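Local coordinates for extracellular solute-binding protein (Bordetella parapertussis, PDB 3PU5) that probably binds a small solute, perhaps a polyamine, outside the cytoplasmic membrane and delivers it to an ABC transporter, at residues Ala116-Ile122 with Leu202-Ala208; Phe218-Asp222 with Lys289-Leu294. All coordinates share one frame; numbering follows the deposited sequence.

Overall arrangement
Both contacts are held chiefly by an arginine, Arg118 in contact 1 and Arg293 in contact 2. The centres of contacts 1 and 2 lie about 17 Å apart and their nearest atoms about 5 Å apart, without touching. They follow one another along the chain, and strand 209-213 with the start of helix 214-223 leads from the second segment of contact 1 into the first of contact 2. Contact 1 joins the ends of a strand and a helix, its centre about 24 Å from the chain centre. Contact 2 holds a late loop against helix 214-223, its centre about 17 Å from the chain centre. The fold is that of a periplasmic binding protein, a family that typically binds its solute in the cleft between two lobes.

Contact 1 (Ala116-Ile122 with Leu202-Ala208); sequences AYRPDKI and LTSGEGA
Arg118 runs out along Leu202 toward the C-terminal end of helix 197-204, while Leu202 points back toward Ala116. The arginine chain bends at chi3 (69°), which turns the guanidinium edge to the helix end. There Arg118 NH2 donates to Leu202 O at 2.8 Å, a nearly straight bond (167°) lying in both the carbonyl and guanidinium planes. Leu202 O also accepts from Gly205 N, so two donors grip this last-turn carbonyl. Another edge of the guanidinium is held within its own segment. NE and NH1 take Asp120 side-on, and Arg118 NH1 lies 2.8 Å from Asp120 OD1 in a salt bridge. This second grip fixes the rotation of the guanidinium. The contact joins the exit of strand 111-117 to the turn between helix 197-204 and strand 209-213. The two strands pair in the antiparallel sheet of a periplasmic-binding-protein type fold, with the helix packed beside them. Arg118 N bonds to Ala208 O at 3.0 Å, and Tyr117 CA makes a CA-H...O contact with Ala208 O at 3.3 Å. At the strand end, Leu202 CD1 presses on Ala116 CB at 3.5 Å, a tight carbon pair. Ile122 CD1 lies 4.3 Å from Ala208 CB, while Lys121 CB lies 4.0 Å from that same methyl.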
loop_
_atom_site.group_PDB
_atom_site.type_symbol
_atom_site.label_atom_id
_atom_site.label_comp_id
_atom_site.label_asym_id
_atom_site.label_seq_id
_atom_site.Cartn_x
_atom_site.Cartn_y
_atom_site.Cartn_z
ATOM N N ALA A 116 -7.110 4.324 13.405
ATOM C CA ALA A 116 -8.035 5.444 13.263
ATOM C C ALA A 116 -9.052 5.452 14.401
ATOM O O ALA A 116 -9.511 4.395 14.834
ATOM C CB ALA A 116 -8.736 5.386 11.903
ATOM N N TYR A 117 -9.413 6.636 14.884
ATOM C CA TYR A 117 -10.290 6.720 16.050
ATOM C C TYR A 117 -11.091 8.034 16.122
ATOM O O TYR A 117 -10.821 8.988 15.392
ATOM C CB TYR A 117 -9.477 6.526 17.340
ATOM C CG TYR A 117 -8.635 7.737 17.713
ATOM C CD1 TYR A 117 -7.379 7.946 17.146
ATOM C CD2 TYR A 117 -9.104 8.675 18.625
ATOM C CE1 TYR A 117 -6.614 9.071 17.476
ATOM C CE2 TYR A 117 -8.356 9.796 18.958
ATOM C CZ TYR A 117 -7.119 9.987 18.387
ATOM O OH TYR A 117 -6.391 11.097 18.743
ATOM N N ARG A 118 -12.081 8.058 17.012
ATOM C CA ARG A 118 -12.864 9.255 17.301
ATOM C C ARG A 118 -12.375 9.881 18.600
ATOM O O ARG A 118 -12.519 9.284 19.668
ATOM C CB ARG A 118 -14.339 8.891 17.461
ATOM C CG ARG A 118 -15.089 8.670 16.165
ATOM C CD ARG A 118 -16.568 8.464 16.447
ATOM N NE ARG A 118 -17.214 9.683 16.934
ATOM C CZ ARG A 118 -18.129 10.367 16.253
ATOM N NH1 ARG A 118 -18.663 11.468 16.771
ATOM N NH2 ARG A 118 -18.517 9.941 15.055
ATOM N N PRO A 119 -11.783 11.081 18.523
ATOM C CA PRO A 119 -11.293 11.710 19.757
ATOM C C PRO A 119 -12.395 11.889 20.806
ATOM O O PRO A 119 -12.099 11.904 21.998
ATOM C CB PRO A 119 -10.789 13.077 19.281
ATOM C CG PRO A 119 -10.417 12.852 17.820
ATOM C CD PRO A 119 -11.424 11.847 17.313
ATOM N N ASP A 120 -13.648 12.011 20.377
ATOM C CA ASP A 120 -14.730 12.233 21.335
ATOM C C ASP A 120 -15.121 10.956 22.076
ATOM O O ASP A 120 -15.907 10.986 23.022
ATOM C CB ASP A 120 -15.945 12.915 20.681
ATOM C CG ASP A 120 -16.760 11.982 19.804
ATOM O OD1 ASP A 120 -17.818 12.433 19.310
ATOM O OD2 ASP A 120 -16.362 10.814 19.600
ATOM N N LYS A 121 -14.544 9.837 21.658
ATOM C CA LYS A 121 -14.776 8.576 22.340
ATOM C C LYS A 121 -13.523 8.145 23.083
ATOM O O LYS A 121 -13.591 7.463 24.106
ATOM C CB LYS A 121 -15.208 7.512 21.334
ATOM C CG LYS A 121 -16.720 7.484 21.106
ATOM C CD LYS A 121 -17.349 6.339 21.896
ATOM C CE LYS A 121 -18.681 6.720 22.538
ATOM N NZ LYS A 121 -18.488 7.336 23.898
ATOM N N ILE A 122 -12.378 8.571 22.561
ATOM C CA ILE A 122 -11.082 8.183 23.091
ATOM C C ILE A 122 -10.159 9.394 23.083
ATOM O O ILE A 122 -9.456 9.659 22.106
ATOM C CB ILE A 122 -10.481 7.054 22.245
ATOM C CG1 ILE A 122 -11.539 5.972 22.002
ATOM C CG2 ILE A 122 -9.248 6.483 22.916
ATOM C CD1 ILE A 122 -11.049 4.823 21.169
ATOM N N LEU A 202 -16.375 5.044 11.725
ATOM C CA LEU A 202 -16.002 6.105 12.662
ATOM C C LEU A 202 -16.945 7.305 12.582
ATOM O O LEU A 202 -17.416 7.783 13.610
ATOM C CB LEU A 202 -14.552 6.565 12.441
ATOM C CG LEU A 202 -13.496 5.527 12.838
ATOM C CD1 LEU A 202 -12.111 5.972 12.401
ATOM C CD2 LEU A 202 -13.536 5.224 14.338
ATOM N N THR A 203 -17.207 7.783 11.365
ATOM C CA THR A 203 -18.018 8.997 11.176
ATOM C C THR A 203 -19.511 8.797 11.442
ATOM O O THR A 203 -20.222 9.750 11.760
ATOM C CB THR A 203 -17.836 9.618 9.776
ATOM O OG1 THR A 203 -18.251 8.686 8.776
ATOM C CG2 THR A 203 -16.390 10.004 9.541
ATOM N N SER A 204 -19.978 7.557 11.323
ATOM C CA SER A 204 -21.366 7.231 11.606
ATOM C C SER A 204 -21.594 7.184 13.104
ATOM O O SER A 204 -22.732 7.254 13.570
ATOM C CB SER A 204 -21.738 5.879 10.996
ATOM O OG SER A 204 -21.111 4.803 11.679
ATOM N N GLY A 205 -20.498 7.055 13.847
ATOM C CA GLY A 205 -20.555 6.891 15.285
ATOM C C GLY A 205 -20.639 5.440 15.722
ATOM O O GLY A 205 -20.591 5.154 16.916
ATOM N N GLU A 206 -20.776 4.513 14.773
ATOM C CA GLU A 206 -20.909 3.103 15.143
ATOM C C GLU A 206 -19.616 2.557 15.760
ATOM O O GLU A 206 -19.646 1.807 16.740
ATOM C CB GLU A 206 -21.375 2.222 13.968
ATOM C CG GLU A 206 -21.799 0.819 14.435
ATOM C CD GLU A 206 -22.370 -0.084 13.337
ATOM O OE1 GLU A 206 -22.088 0.135 12.136
ATOM O OE2 GLU A 206 -23.093 -1.044 13.690
ATOM N N GLY A 207 -18.481 2.950 15.198
ATOM C CA GLY A 207 -17.202 2.470 15.683
ATOM C C GLY A 207 -16.427 3.565 16.392
ATOM O O GLY A 207 -16.625 4.751 16.113
ATOM N N ALA A 208 -15.552 3.172 17.318
ATOM C CA ALA A 208 -14.762 4.144 18.069
ATOM C C ALA A 208 -13.299 4.125 17.639
ATOM O O ALA A 208 -12.628 5.150 17.675
ATOM C CB ALA A 208 -14.880 3.885 19.573
#

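Contact 2 (Phe218-Asp222 with Lys289-Leu294); sequences FIAED and KLKHRL
A salt-bridge network combined with a CH-pi contact joins helix 214-223 to the 289-294 part of the loop between helices 265-275 and 305-322. Arg293 lies over Phe218, heading back toward the helix from which the ring extends. Arg293 CG sits over the ring centre, 3.9 Å from the centroid of Phe218. That CG takes the position between backbone N and carbonyl carbon (chi1 48°), and the chain then runs extended to NE. This carries the guanidinium past the ring, until Phe218 CB sits over one face, toward its rim. Asp222 is gripped end-on. Arg293 NH2 meets the syn lone pair of Asp222 OD2 at 2.8 Å, in the guanidinium plane; the bond from Arg293 NH1 to Asp222 OD1, 2.9 Å, is more bent and tilted from both planes. Arg293 NH1 also reaches Glu221 OE1 at 2.9 Å, but from above that carboxylate's plane and with a bent angle (132°). On the remaining side, Arg293 NE and NH2 both donate to Lys289 O, with NE at 2.8 Å. Two carboxylates and a carbonyl thus fix the guanidinium's position and rotation. Leu290 CD2 adds an apolar touch at 3.9 Å from Phe218 CD2. The motif is a loop arginine bridging two neighbouring helix acids, its aliphatic part in CH-pi contact with a ring of the same helix.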
loop_
_atom_site.group_PDB
_atom_site.type_symbol
_atom_site.label_atom_id
_atom_site.label_comp_id
_atom_site.label_asym_id
_atom_site.label_seq_id
_atom_site.Cartn_x
_atom_site.Cartn_y
_atom_site.Cartn_z
ATOM N N PHE A 218 -7.058 11.058 6.756
ATOM C CA PHE A 218 -6.703 12.482 6.688
ATOM C C PHE A 218 -7.798 13.257 5.960
ATOM O O PHE A 218 -8.211 14.326 6.398
ATOM C CB PHE A 218 -5.356 12.725 5.980
ATOM C CG PHE A 218 -4.158 12.098 6.664
ATOM C CD1 PHE A 218 -4.168 11.814 8.012
ATOM C CD2 PHE A 218 -3.000 11.835 5.940
ATOM C CE1 PHE A 218 -3.061 11.256 8.628
ATOM C CE2 PHE A 218 -1.888 11.273 6.538
ATOM C CZ PHE A 218 -1.915 10.984 7.888
ATOM N N ILE A 219 -8.262 12.704 4.845
ATOM C CA ILE A 219 -9.335 13.317 4.069
ATOM C C ILE A 219 -10.586 13.507 4.930
ATOM O O ILE A 219 -11.178 14.590 4.947
ATOM C CB ILE A 219 -9.648 12.488 2.812
ATOM C CG1 ILE A 219 -8.417 12.470 1.894
ATOM C CG2 ILE A 219 -10.879 13.047 2.081
ATOM C CD1 ILE A 219 -8.515 11.496 0.732
ATOM N N ALA A 220 -10.968 12.460 5.658
ATOM C CA ALA A 220 -12.114 12.526 6.560
ATOM C C ALA A 220 -11.875 13.523 7.691
ATOM O O ALA A 220 -12.766 14.298 8.043
ATOM C CB ALA A 220 -12.441 11.139 7.129
ATOM N N GLU A 221 -10.672 13.509 8.253
ATOM C CA GLU A 221 -10.313 14.453 9.301
ATOM C C GLU A 221 -10.489 15.896 8.820
ATOM O O GLU A 221 -10.959 16.753 9.566
ATOM C CB GLU A 221 -8.863 14.232 9.743
ATOM C CG GLU A 221 -8.345 15.266 10.737
ATOM C CD GLU A 221 -6.849 15.117 11.023
ATOM O OE1 GLU A 221 -6.167 14.353 10.303
ATOM O OE2 GLU A 221 -6.357 15.768 11.970
ATOM N N ASP A 222 -10.099 16.159 7.575
ATOM C CA ASP A 222 -10.142 17.514 7.027
ATOM C C ASP A 222 -11.579 17.970 6.755
ATOM O O ASP A 222 -11.944 19.105 7.048
ATOM C CB ASP A 222 -9.327 17.611 5.734
ATOM C CG ASP A 222 -7.818 17.508 5.969
ATOM O OD1 ASP A 222 -7.376 17.514 7.139
ATOM O OD2 ASP A 222 -7.072 17.428 4.973
ATOM N N LYS A 289 -0.144 20.318 4.181
ATOM C CA LYS A 289 -1.283 19.413 4.272
ATOM C C LYS A 289 -0.893 18.028 4.792
ATOM O O LYS A 289 -1.709 17.346 5.415
ATOM C CB LYS A 289 -1.985 19.296 2.915
ATOM C CG LYS A 289 -3.428 18.878 3.017
ATOM C CD LYS A 289 -4.226 19.323 1.795
ATOM C CE LYS A 289 -3.792 18.568 0.542
ATOM N NZ LYS A 289 -4.676 18.853 -0.634
ATOM N N LEU A 290 0.354 17.625 4.564
ATOM C CA LEU A 290 0.765 16.253 4.866
ATOM C C LEU A 290 2.016 16.142 5.733
ATOM O O LEU A 290 2.228 15.137 6.412
ATOM C CB LEU A 290 0.980 15.494 3.556
ATOM C CG LEU A 290 -0.321 15.240 2.801
ATOM C CD1 LEU A 290 -0.065 14.844 1.346
ATOM C CD2 LEU A 290 -1.119 14.176 3.526
ATOM N N LYS A 291 2.845 17.180 5.672
ATOM C CA LYS A 291 4.144 17.232 6.336
ATOM C C LYS A 291 4.097 16.751 7.787
ATOM O O LYS A 291 5.003 16.053 8.257
ATOM C CB LYS A 291 4.639 18.680 6.286
ATOM C CG LYS A 291 5.970 18.966 6.914
ATOM C CD LYS A 291 6.194 20.483 6.888
ATOM C CE LYS A 291 7.663 20.831 7.065
ATOM N NZ LYS A 291 8.216 20.217 8.304
ATOM N N HIS A 292 3.036 17.122 8.491
ATOM C CA HIS A 292 2.960 16.863 9.920
ATOM C C HIS A 292 2.289 15.539 10.299
ATOM O O HIS A 292 2.336 15.132 11.463
ATOM C CB HIS A 292 2.276 18.040 10.634
ATOM C CG HIS A 292 2.896 19.371 10.323
ATOM N ND1 HIS A 292 4.187 19.696 10.693
ATOM C CD2 HIS A 292 2.413 20.448 9.662
ATOM C CE1 HIS A 292 4.467 20.918 10.277
ATOM N NE2 HIS A 292 3.409 21.398 9.649
ATOM N N ARG A 293 1.676 14.858 9.338
ATOM C CA ARG A 293 0.897 13.665 9.683
ATOM C C ARG A 293 1.222 12.390 8.898
ATOM O O ARG A 293 1.062 11.282 9.417
ATOM C CB ARG A 293 -0.611 13.969 9.662
ATOM C CG ARG A 293 -1.092 14.695 8.426
ATOM C CD ARG A 293 -2.519 15.181 8.600
ATOM N NE ARG A 293 -2.990 15.859 7.396
ATOM C CZ ARG A 293 -4.266 16.108 7.112
ATOM N NH1 ARG A 293 -5.224 15.728 7.945
ATOM N NH2 ARG A 293 -4.581 16.733 5.985
ATOM N N LEU A 294 1.662 12.540 7.655
ATOM C CA LEU A 294 2.095 11.395 6.878
ATOM C C LEU A 294 3.203 10.668 7.627
ATOM O O LEU A 294 4.152 11.297 8.090
ATOM C CB LEU A 294 2.616 11.851 5.525
ATOM C CG LEU A 294 2.709 10.743 4.484
ATOM C CD1 LEU A 294 1.316 10.424 3.995
ATOM C CD2 LEU A 294 3.600 11.188 3.336
#